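Local coordinates for protein L-fuculose phosphate aldolase (Streptococcus pneumoniae, PDB 4C24) that belongs to the class II aldolase and adducin family, whose AraD-like fold packs helices against one mixed beta sheet, and binds zinc, at residues T23-G28 / N174-V179; G31-F36 / Q167-A172. All blocks are in the same frame, centred on the assembly; numbering follows the deposited sequence. Where two conformers were deposited one is given.

Contact 1. Residues T23-G28 / N174-V179; sequences TDLTKG and NIVEEV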
loop_
_atom_site.group_PDB
_atom_site.type_symbol
_atom_site.label_atom_id
_atom_site.label_comp_id
_atom_site.label_asym_id
_atom_site.label_seq_id
_atom_site.Cartn_x
_atom_site.Cartn_y
_atom_site.Cartn_z
ATOM N N THR A 23 0.489 -4.258 11.324
ATOM C CA THR A 23 -0.093 -4.792 10.085
ATOM C C THR A 23 -0.765 -3.702 9.253
ATOM O O THR A 23 -1.353 -3.990 8.214
ATOM C CB THR A 23 -1.120 -5.910 10.345
ATOM O OG1 THR A 23 -2.217 -5.375 11.085
ATOM C CG2 THR A 23 -0.502 -7.080 11.111
ATOM N N ASP A 24 -0.643 -2.464 9.700
ATOM C CA ASP A 24 -1.194 -1.301 9.000
ATOM C C ASP A 24 -2.712 -1.330 8.827
ATOM O O ASP A 24 -3.261 -0.717 7.898
ATOM C CB ASP A 24 -0.521 -1.070 7.642
ATOM C CG ASP A 24 -0.620 0.378 7.188
ATOM O OD1 ASP A 24 -0.622 1.293 8.048
ATOM O OD2 ASP A 24 -0.697 0.600 5.958
ATOM N N LEU A 25 -3.401 -2.012 9.724
ATOM C CA LEU A 25 -4.866 -1.888 9.750
ATOM C C LEU A 25 -5.284 -0.486 10.183
ATOM O O LEU A 25 -6.242 0.079 9.652
ATOM C CB LEU A 25 -5.497 -2.937 10.659
ATOM C CG LEU A 25 -5.715 -4.290 9.999
ATOM C CD1 LEU A 25 -6.004 -5.336 11.074
ATOM C CD2 LEU A 25 -6.851 -4.221 8.962
ATOM N N THR A 26 -4.574 0.085 11.153
ATOM C CA THR A 26 -4.859 1.450 11.596
ATOM C C THR A 26 -3.586 2.087 12.130
ATOM O O THR A 26 -2.622 1.384 12.407
ATOM C CB THR A 26 -6.010 1.483 12.634
ATOM O OG1 THR A 26 -6.248 2.830 13.065
ATOM C CG2 THR A 26 -5.684 0.632 13.838
ATOM N N LYS A 27 -3.581 3.411 12.245
ATOM C CA LYS A 27 -2.504 4.116 12.934
ATOM C C LYS A 27 -2.710 4.098 14.458
ATOM O O LYS A 27 -1.791 4.404 15.222
ATOM C CB LYS A 27 -2.394 5.554 12.424
ATOM N N GLY A 28 -3.920 3.734 14.887
ATOM C CA GLY A 28 -4.281 3.694 16.304
ATOM C C GLY A 28 -5.228 4.776 16.792
ATOM O O GLY A 28 -5.950 4.582 17.777
ATOM N N ASN A 174 -8.774 -11.146 13.978
ATOM C CA ASN A 174 -8.950 -11.837 12.706
ATOM C C ASN A 174 -10.184 -11.326 11.999
ATOM O O ASN A 174 -10.183 -11.175 10.789
ATOM C CB ASN A 174 -9.086 -13.344 12.891
ATOM C CG ASN A 174 -9.236 -14.068 11.566
ATOM O OD1 ASN A 174 -8.300 -14.130 10.768
ATOM N ND2 ASN A 174 -10.428 -14.592 11.313
ATOM N N ILE A 175 -11.231 -11.071 12.778
ATOM C CA ILE A 175 -12.469 -10.491 12.191
ATOM C C ILE A 175 -12.205 -9.100 11.619
ATOM O O ILE A 175 -12.641 -8.797 10.503
ATOM C CB ILE A 175 -13.637 -10.470 13.191
ATOM C CG1 ILE A 175 -14.008 -11.922 13.542
ATOM C CG2 ILE A 175 -14.843 -9.697 12.610
ATOM C CD1 ILE A 175 -14.996 -12.080 14.670
ATOM N N VAL A 176 -11.487 -8.248 12.336
ATOM C CA VAL A 176 -11.188 -6.918 11.827
ATOM C C VAL A 176 -10.414 -7.053 10.513
ATOM O O VAL A 176 -10.721 -6.427 9.498
ATOM C CB VAL A 176 -10.400 -6.026 12.826
ATOM C CG1 VAL A 176 -9.936 -4.738 12.141
ATOM C CG2 VAL A 176 -11.249 -5.687 14.045
ATOM N N GLU A 177 -9.396 -7.891 10.526
ATOM C CA GLU A 177 -8.596 -8.079 9.348
ATOM C C GLU A 177 -9.403 -8.573 8.166
ATOM O O GLU A 177 -9.239 -8.060 7.057
ATOM C CB GLU A 177 -7.479 -9.067 9.663
ATOM C CG GLU A 177 -6.417 -9.202 8.605
ATOM C CD GLU A 177 -5.286 -10.056 9.117
ATOM O OE1 GLU A 177 -5.469 -11.283 9.181
ATOM O OE2 GLU A 177 -4.245 -9.480 9.473
ATOM N N GLU A 178 -10.247 -9.572 8.402
ATOM C CA GLU A 178 -11.024 -10.180 7.336
ATOM C C GLU A 178 -12.120 -9.252 6.838
ATOM O O GLU A 178 -12.348 -9.159 5.628
ATOM C CB GLU A 178 -11.620 -11.503 7.787
ATOM C CG GLU A 178 -11.840 -12.457 6.637
ATOM C CD GLU A 178 -10.565 -12.724 5.848
ATOM O OE1 GLU A 178 -9.462 -12.768 6.436
ATOM O OE2 GLU A 178 -10.670 -12.889 4.625
ATOM N N VAL A 179 -12.797 -8.573 7.751
ATOM C CA VAL A 179 -13.829 -7.600 7.316
ATOM C C VAL A 179 -13.185 -6.460 6.531
ATOM O O VAL A 179 -13.715 -6.021 5.509
ATOM C CB VAL A 179 -14.663 -7.065 8.482
ATOM C CG1 VAL A 179 -15.588 -5.938 8.011
ATOM C CG2 VAL A 179 -15.452 -8.208 9.107
#
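Leu-25 meets Val-176 and Glu-177 in a small apolar contact that ties the loop between helix 7-22 and strand 32-37 to the flank of helix 169-192. It illustrates how one branched side chain can bridge a loop and a helix whose backbones keep well apart: the CA atoms of Leu-25 and Glu-177 are 7.2 Å from each other, and no hydrogen bond crosses. The CD1 methyl of Leu-25 makes the closest approaches. It lies 4.1 Å from CG1 of Val-176 and is equally near, at 4.1 Å, to CA of Glu-177, so that it rests on the helix backbone as well as on a neighbouring methyl. The second methyl of Leu-25, CD2, is a little farther from the helix, its nearest atom there being CA of Glu-177 at 4.3 Å. The side chains of Leu-25 and Val-176 cross obliquely. Val-176 offers CG1 because that branch is turned anti to its backbone N (chi1 171°).

Asp-24 takes a positive phi just after helix 7-22, closing that helix with a Schellman motif, and Leu-25, the next residue, points toward helix 169-192. Beyond it, Thr-26 OG1 accepts a nearly straight bond from Gly-28 N (3.1 Å), an ST turn that binds the loop to itself before the strand begins. Glu-177 meets the leucine with its backbone and with CB, which is 4.3 Å from Leu-25 CD1, while the remainder of the chain runs onward to its carboxylate. Leu-20, Phe-173 and Glu-180 also pack around Leu-25, and Val-176 lies on Ala-164 of strand 161-166. Glu-177 packs against Lys-27 of a second subunit, placing this flank of the helix beside a subunit interface.

Contact 2. Residues G31-F36 / Q167-A172; sequences GNLSVF and QNLLNA. With SO4 (sulfate ion), chain E.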
loop_
_atom_site.group_PDB
_atom_site.type_symbol
_atom_site.label_atom_id
_atom_site.label_comp_id
_atom_site.label_asym_id
_atom_site.label_seq_id
_atom_site.Cartn_x
_atom_site.Cartn_y
_atom_site.Cartn_z
ATOM N N GLY A 31 -8.880 4.341 17.916
ATOM C CA GLY A 31 -9.033 2.886 18.006
ATOM C C GLY A 31 -8.903 2.414 19.439
ATOM O O GLY A 31 -8.303 3.093 20.270
ATOM N N ASN A 32 -9.489 1.267 19.740
ATOM C CA ASN A 32 -9.497 0.791 21.146
ATOM C C ASN A 32 -9.777 -0.692 21.200
ATOM O O ASN A 32 -10.359 -1.267 20.292
ATOM C CB ASN A 32 -10.441 1.599 22.074
ATOM C CG ASN A 32 -11.574 2.263 21.314
ATOM O OD1 ASN A 32 -12.578 1.622 21.031
ATOM N ND2 ASN A 32 -11.407 3.544 20.978
ATOM N N LEU A 33 -9.332 -1.331 22.276
ATOM C CA LEU A 33 -9.521 -2.755 22.446
ATOM C C LEU A 33 -9.978 -2.997 23.865
ATOM O O LEU A 33 -9.583 -2.277 24.799
ATOM C CB LEU A 33 -8.215 -3.547 22.247
ATOM C CG LEU A 33 -7.479 -3.379 20.925
ATOM C CD1 LEU A 33 -6.643 -2.094 20.888
ATOM C CD2 LEU A 33 -6.629 -4.588 20.598
ATOM N N SER A 34 -10.753 -4.055 24.023
ATOM C CA SER A 34 -11.177 -4.472 25.338
ATOM C C SER A 34 -11.353 -5.974 25.408
ATOM O O SER A 34 -11.484 -6.671 24.386
ATOM C CB SER A 34 -12.489 -3.784 25.697
ATOM O OG SER A 34 -13.556 -4.361 24.983
ATOM N N VAL A 35 -11.309 -6.462 26.653
ATOM C CA VAL A 35 -11.691 -7.828 26.956
ATOM C C VAL A 35 -12.615 -7.807 28.156
ATOM O O VAL A 35 -12.506 -6.942 29.030
ATOM C CB VAL A 35 -10.489 -8.761 27.284
ATOM C CG1 VAL A 35 -9.781 -9.213 26.013
ATOM C CG2 VAL A 35 -9.540 -8.110 28.290
ATOM N N PHE A 36 -13.523 -8.773 28.190
ATOM C CA PHE A 36 -14.441 -8.939 29.306
ATOM C C PHE A 36 -14.208 -10.289 29.966
ATOM O O PHE A 36 -14.218 -11.326 29.308
ATOM C CB PHE A 36 -15.892 -8.835 28.816
ATOM C CG PHE A 36 -16.889 -8.655 29.928
ATOM C CD1 PHE A 36 -16.949 -7.455 30.631
ATOM C CD2 PHE A 36 -17.757 -9.682 30.278
ATOM C CE1 PHE A 36 -17.862 -7.280 31.665
ATOM C CE2 PHE A 36 -18.679 -9.507 31.308
ATOM C CZ PHE A 36 -18.717 -8.314 32.003
ATOM N N GLN A 167 -14.807 -14.255 20.732
ATOM C CA GLN A 167 -14.538 -14.970 21.988
ATOM C C GLN A 167 -13.240 -14.548 22.668
ATOM O O GLN A 167 -13.105 -14.687 23.890
ATOM C CB GLN A 167 -14.531 -16.473 21.748
ATOM N N ASN A 168 -12.280 -14.078 21.883
ATOM C CA ASN A 168 -10.995 -13.608 22.395
ATOM C C ASN A 168 -10.369 -12.632 21.415
ATOM O O ASN A 168 -10.907 -12.423 20.313
ATOM C CB ASN A 168 -10.060 -14.793 22.692
ATOM C CG ASN A 168 -9.898 -15.721 21.507
ATOM O OD1 ASN A 168 -9.799 -15.281 20.365
ATOM N ND2 ASN A 168 -9.871 -17.011 21.773
ATOM N N LEU A 169 -9.259 -12.023 21.805
ATOM C CA LEU A 169 -8.636 -10.964 21.005
ATOM C C LEU A 169 -8.055 -11.467 19.703
ATOM O O LEU A 169 -8.136 -10.772 18.697
ATOM C CB LEU A 169 -7.569 -10.199 21.772
ATOM C CG LEU A 169 -8.101 -9.205 22.782
ATOM C CD1 LEU A 169 -6.964 -8.797 23.701
ATOM C CD2 LEU A 169 -8.708 -7.959 22.130
ATOM N N LEU A 170 -7.442 -12.649 19.713
ATOM C CA LEU A 170 -6.957 -13.231 18.456
ATOM C C LEU A 170 -8.074 -13.307 17.401
ATOM O O LEU A 170 -7.875 -12.863 16.269
ATOM C CB LEU A 170 -6.318 -14.608 18.694
ATOM C CG LEU A 170 -5.631 -15.285 17.498
ATOM C CD1 LEU A 170 -4.443 -16.118 17.960
ATOM C CD2 LEU A 170 -6.619 -16.151 16.742
ATOM N N ASN A 171 -9.231 -13.834 17.789
ATOM C CA ASN A 171 -10.370 -13.968 16.879
ATOM C C ASN A 171 -10.964 -12.608 16.536
ATOM O O ASN A 171 -11.305 -12.370 15.371
ATOM C CB ASN A 171 -11.454 -14.902 17.433
ATOM C CG ASN A 171 -10.975 -16.332 17.621
ATOM O OD1 ASN A 171 -9.844 -16.681 17.293
ATOM N ND2 ASN A 171 -11.849 -17.168 18.152
ATOM N N ALA A 172 -11.075 -11.708 17.515
ATOM C CA ALA A 172 -11.546 -10.336 17.220
ATOM C C ALA A 172 -10.628 -9.658 16.197
ATOM O O ALA A 172 -11.092 -9.011 15.253
ATOM C CB ALA A 172 -11.662 -9.498 18.480
HETATM S S SO4 E . -9.658 6.632 22.351
HETATM O O1 SO4 E . -10.246 7.452 23.431
HETATM O O2 SO4 E . -10.469 6.872 21.152
HETATM O O3 SO4 E . -8.275 7.130 22.218
HETATM O O4 SO4 E . -9.709 5.190 22.677
#
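The start of helix 169-192, fixed by an N-cap, packs on one face of strand 32-37 through Leu-169, which meets Leu-33, Ser-34 and Val-35. The principle at work is that a leucine in the first turn of a helix can anchor that helix to a sheet. Its CD2 methyl reaches Leu-33 CD2 at 4.2 Å and sits 3.8 Å from the carbonyl O of Ser-34, so part of the contact is made with the strand backbone. Val-35 supplies the rest: in the conformer described here its CG1 comes to 3.6 Å from Leu-169 CG and almost as near to CD1, the two side chains crossing at about a right angle. Val-35 was modelled in two conformers, so this closest approach belongs to one of them. With chi1 at -76°, Leu-169 has CG anti to its own carbonyl carbon, which sets CG beside the backbone N and brings it up to Val-35 CG1.

The helix end is capped by Asn-168, whose OD1 accepts from Asn-171 N at 3.0 Å, the donor nearly along the C=O axis (170°). Strand 32-37 is part of the mixed sheet of this AraD-like fold, bonded on its two edges to strands 42-45 and 95-99. Leu-33 also packs against Leu-13 and Tyr-16 of helix 7-22, and Tyr-16 reaches Leu-169 as well, so strand and two helices share one apolar layer.

Asn-32 and Ser-34, on the other face, are held by polar partners. There His-83 bonds to both Asn-32 OD1 and Ser-34 OG, and Tyr-87 OH also bonds to Ser-34 OG, while its ring stacks with Phe-36. With its OD1 occupied, Asn-32 gives ND2 to O4 of a sulfate ion, probably from the crystallisation liquor, in a bent hydrogen bond (143°) of 2.9 Å; the sulfate is also hydrogen-bonded by Ser-48, Gly-49, Ser-77 and Ser-78.

Overall arrangement
Contacts 1 and 2 have centres about 12 Å apart, share helix 169-192 and adjoin in the sequence: loop 23-28 runs into strand 32-37, and helix 169-192 supplies its first turn to contact 2 and a later turn to contact 1. No other touch joins them, but helix 7-22 borders both, through Leu-20 beside contact 1 and Tyr-16 beside contact 2. Gly-30, part of a zinc site with His-98, His-100 and His-160, falls in the short link between residues 23-28 and 31-36. Neither contact meets the metal itself: the side chains of Val-176 and Leu-33 are about 12 Å and about 11 Å from a bound zinc ion.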